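Mersacidin decarboxylase (Bacillus sp., PDB 1P3Y) catalyses the FAD-dependent oxidative decarboxylation of the C-terminal cysteine of the mersacidin precursor, giving the aminoenethiol residue of this lantibiotic. Local coordinates at residues Asp83-Ile88 with Ala108-Ala113. Sequence-based numbering, arbitrary orientation.
Sequences DIYCII and ATTVLA. With FAD (flavin-adenine dinucleotide), chain B.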
loop_
_atom_site.group_PDB
_atom_site.type_symbol
_atom_site.label_atom_id
_atom_site.label_comp_id
_atom_site.label_asym_id
_atom_site.label_seq_id
_atom_site.Cartn_x
_atom_site.Cartn_y
_atom_site.Cartn_z
ATOM N N ASP A 83 -24.538 -20.185 -25.375
ATOM C CA ASP A 83 -25.024 -20.788 -26.613
ATOM C C ASP A 83 -24.711 -19.777 -27.704
ATOM O O ASP A 83 -24.390 -20.136 -28.841
ATOM C CB ASP A 83 -26.543 -21.016 -26.571
ATOM C CG ASP A 83 -26.954 -22.029 -25.532
ATOM O OD1 ASP A 83 -26.344 -23.122 -25.506
ATOM O OD2 ASP A 83 -27.887 -21.731 -24.750
ATOM N N ILE A 84 -24.826 -18.503 -27.346
ATOM C CA ILE A 84 -24.538 -17.431 -28.277
ATOM C C ILE A 84 -23.570 -16.438 -27.639
ATOM O O ILE A 84 -23.763 -16.003 -26.494
ATOM C CB ILE A 84 -25.829 -16.692 -28.682
ATOM C CG1 ILE A 84 -26.775 -17.665 -29.399
ATOM C CG2 ILE A 84 -25.491 -15.493 -29.584
ATOM C CD1 ILE A 84 -28.201 -17.151 -29.510
ATOM N N TYR A 85 -22.513 -16.100 -28.376
ATOM C CA TYR A 85 -21.518 -15.141 -27.901
ATOM C C TYR A 85 -21.513 -13.950 -28.844
ATOM O O TYR A 85 -21.165 -14.040 -30.026
ATOM C CB TYR A 85 -20.129 -15.784 -27.836
ATOM C CG TYR A 85 -19.021 -14.869 -27.338
ATOM C CD1 TYR A 85 -19.239 -13.970 -26.294
ATOM C CD2 TYR A 85 -17.723 -14.975 -27.857
ATOM C CE1 TYR A 85 -18.183 -13.202 -25.771
ATOM C CE2 TYR A 85 -16.666 -14.223 -27.348
ATOM C CZ TYR A 85 -16.898 -13.336 -26.303
ATOM O OH TYR A 85 -15.838 -12.602 -25.805
ATOM N N CYS A 86 -21.910 -12.820 -28.296
ATOM C CA CYS A 86 -21.984 -11.612 -29.065
ATOM C C CYS A 86 -21.137 -10.525 -28.406
ATOM O O CYS A 86 -21.278 -10.236 -27.218
ATOM C CB CYS A 86 -23.465 -11.216 -29.171
ATOM S SG CYS A 86 -23.744 -9.565 -29.748
ATOM N N ILE A 87 -20.231 -9.941 -29.180
ATOM C CA ILE A 87 -19.381 -8.877 -28.672
ATOM C C ILE A 87 -19.894 -7.511 -29.123
ATOM O O ILE A 87 -19.825 -7.165 -30.301
ATOM C CB ILE A 87 -17.923 -9.065 -29.142
ATOM C CG1 ILE A 87 -17.373 -10.380 -28.565
ATOM C CG2 ILE A 87 -17.061 -7.839 -28.719
ATOM C CD1 ILE A 87 -15.954 -10.743 -29.035
ATOM N N ILE A 88 -20.424 -6.749 -28.176
ATOM C CA ILE A 88 -20.935 -5.419 -28.443
ATOM C C ILE A 88 -20.691 -4.486 -27.238
ATOM O O ILE A 88 -21.164 -4.727 -26.130
ATOM C CB ILE A 88 -22.468 -5.465 -28.771
ATOM C CG1 ILE A 88 -23.001 -4.034 -28.953
ATOM C CG2 ILE A 88 -23.258 -6.198 -27.653
ATOM C CD1 ILE A 88 -24.428 -3.969 -29.462
ATOM N N ALA A 108 -11.230 -11.859 -26.143
ATOM C CA ALA A 108 -10.662 -12.468 -27.330
ATOM C C ALA A 108 -10.431 -13.975 -27.163
ATOM O O ALA A 108 -10.550 -14.747 -28.115
ATOM C CB ALA A 108 -9.331 -11.770 -27.688
ATOM N N THR A 109 -10.087 -14.392 -25.956
ATOM C CA THR A 109 -9.831 -15.795 -25.690
ATOM C C THR A 109 -11.134 -16.590 -25.796
ATOM O O THR A 109 -11.187 -17.694 -26.354
ATOM C CB THR A 109 -9.226 -15.982 -24.255
ATOM O OG1 THR A 109 -7.994 -15.251 -24.149
ATOM C CG2 THR A 109 -8.939 -17.464 -23.974
ATOM N N THR A 110 -12.192 -16.017 -25.247
ATOM C CA THR A 110 -13.479 -16.668 -25.271
ATOM C C THR A 110 -13.922 -16.952 -26.697
ATOM O O THR A 110 -14.557 -17.972 -26.956
ATOM C CB THR A 110 -14.513 -15.811 -24.538
ATOM O OG1 THR A 110 -14.078 -15.645 -23.177
ATOM C CG2 THR A 110 -15.895 -16.476 -24.571
ATOM N N VAL A 111 -13.576 -16.068 -27.629
ATOM C CA VAL A 111 -13.956 -16.286 -29.022
ATOM C C VAL A 111 -13.404 -17.637 -29.475
ATOM O O VAL A 111 -14.109 -18.420 -30.100
ATOM C CB VAL A 111 -13.422 -15.159 -29.950
ATOM C CG1 VAL A 111 -13.599 -15.555 -31.424
ATOM C CG2 VAL A 111 -14.179 -13.857 -29.680
ATOM N N LEU A 112 -12.151 -17.922 -29.142
ATOM C CA LEU A 112 -11.558 -19.194 -29.530
ATOM C C LEU A 112 -12.135 -20.362 -28.758
ATOM O O LEU A 112 -12.181 -21.470 -29.269
ATOM C CB LEU A 112 -10.040 -19.196 -29.317
ATOM C CG LEU A 112 -9.168 -18.317 -30.214
ATOM C CD1 LEU A 112 -7.742 -18.420 -29.731
ATOM C CD2 LEU A 112 -9.262 -18.733 -31.647
ATOM N N ALA A 113 -12.575 -20.125 -27.532
ATOM C CA ALA A 113 -13.101 -21.212 -26.714
ATOM C C ALA A 113 -14.593 -21.488 -26.849
ATOM O O ALA A 113 -15.085 -22.479 -26.309
ATOM C CB ALA A 113 -12.748 -20.974 -25.255
HETATM P PA FAD B . -0.114 -13.793 -21.143
HETATM O O1A FAD B . -0.070 -14.531 -19.810
HETATM O O2A FAD B . 1.020 -12.840 -21.470
HETATM O O5B FAD B . -1.503 -12.933 -21.302
HETATM C C5B FAD B . -2.696 -13.150 -20.490
HETATM C C4B FAD B . -2.780 -12.173 -19.324
HETATM O O4B FAD B . -1.491 -11.635 -19.049
HETATM C C3B FAD B . -3.678 -10.948 -19.572
HETATM O O3B FAD B . -4.715 -11.045 -18.601
HETATM C C2B FAD B . -2.748 -9.790 -19.420
HETATM O O2B FAD B . -3.222 -8.562 -18.946
HETATM C C1B FAD B . -1.630 -10.338 -18.536
HETATM N N9A FAD B . -0.261 -9.729 -18.603
HETATM C C8A FAD B . 0.763 -9.767 -19.646
HETATM N N7A FAD B . 1.861 -9.105 -19.355
HETATM C C5A FAD B . 1.621 -8.570 -18.047
HETATM C C6A FAD B . 2.389 -7.740 -17.139
HETATM N N6A FAD B . 3.630 -7.314 -17.426
HETATM N N1A FAD B . 1.796 -7.370 -15.893
HETATM C C2A FAD B . 0.534 -7.776 -15.552
HETATM N N3A FAD B . -0.290 -8.602 -16.372
HETATM C C4A FAD B . 0.396 -8.922 -17.631
HETATM N N1 FAD B . -5.104 -20.843 -23.565
HETATM C C2 FAD B . -4.599 -21.773 -24.464
HETATM O O2 FAD B . -4.411 -21.457 -25.670
HETATM N N3 FAD B . -4.298 -23.068 -24.013
HETATM C C4 FAD B . -4.472 -23.544 -22.658
HETATM O O4 FAD B . -4.173 -24.762 -22.354
HETATM C C4X FAD B . -4.964 -22.583 -21.778
HETATM N N5 FAD B . -5.128 -23.000 -20.411
HETATM C C5X FAD B . -5.602 -22.025 -19.477
HETATM C C6 FAD B . -5.783 -22.382 -18.105
HETATM C C7 FAD B . -6.256 -21.449 -17.091
HETATM C C7M FAD B . -6.400 -21.947 -15.625
HETATM C C8 FAD B . -6.566 -20.066 -17.517
HETATM C C8M FAD B . -7.057 -18.986 -16.575
HETATM C C9 FAD B . -6.407 -19.666 -18.853
HETATM C C9A FAD B . -5.936 -20.599 -19.867
HETATM N N10 FAD B . -5.731 -20.298 -21.327
HETATM C C10 FAD B . -5.263 -21.252 -22.243
HETATM C "C1'" FAD B . -6.032 -18.965 -21.759
HETATM C "C2'" FAD B . -4.891 -18.034 -21.954
HETATM O "O2'" FAD B . -4.192 -17.890 -20.636
HETATM C "C3'" FAD B . -5.358 -16.690 -22.373
HETATM O "O3'" FAD B . -5.703 -16.646 -23.775
HETATM C "C4'" FAD B . -4.331 -15.548 -22.127
HETATM O "O4'" FAD B . -4.967 -14.287 -22.528
HETATM C "C5'" FAD B . -3.038 -15.671 -22.894
HETATM O "O5'" FAD B . -2.089 -16.468 -22.167
HETATM P P FAD B . -0.542 -16.409 -22.469
HETATM O O1P FAD B . 0.087 -17.350 -21.535
HETATM O O2P FAD B . -0.329 -16.670 -23.938
HETATM O O3P FAD B . -0.155 -14.848 -22.303
#
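Tyr85 and Ile87 of strand 84-90 meet Thr110 and Val111 of helix 106-113 in a buried, largely apolar contact between an inner strand of the parallel sheet and a helix packed against one of its faces. Strand and helix segments run roughly antiparallel, at 150°, with their axes 10.0 Å apart, a gap that the tyrosine is long enough to bridge. Its CB already points at the helix, and with CG anti to the backbone N (chi1 -179°) the ring extends on toward it. Over one face lies the methyl of Thr110, in a CH-pi contact with CG2 3.9 Å from the centroid of the Tyr85 ring. Val111 comes instead at the ring edge, near its plane, where its CG2 lies 3.4 Å from Tyr85 CE2; valine's short, branched side chain suits this close approach. That same methyl meets the end of Ile87, whose longer CG1-CD1 arm spans the gap from the strand, CG2 of Val111 being 3.6 Å from Ile87 CD1, so one valine branch serves two strand residues.

Both hydroxyls end on backbone carbonyls of the helix: Tyr85 OH is hydrogen-bonded to O of Val107, and Thr110 OG1 to O of Leu106. Threonine thus suits a buried helix position, offering a methyl to the ring while its hydroxyl is satisfied locally. Leu12 of the adjacent strand 10-15 touches both Tyr85 and Thr110.

One residue earlier, Thr109 points away from the strand, and its OG1 accepts a hydrogen bond of 2.7 Å from FAD O3'; a second subunit supplies further bonds to this FAD. Thr110 also lies about 4 Å, side chain to side chain, from the active-site His75. The arrangement is the helix-on-sheet packing of a Rossmann-like flavoprotein of the HFCD family, whose flavin here lies between subunits.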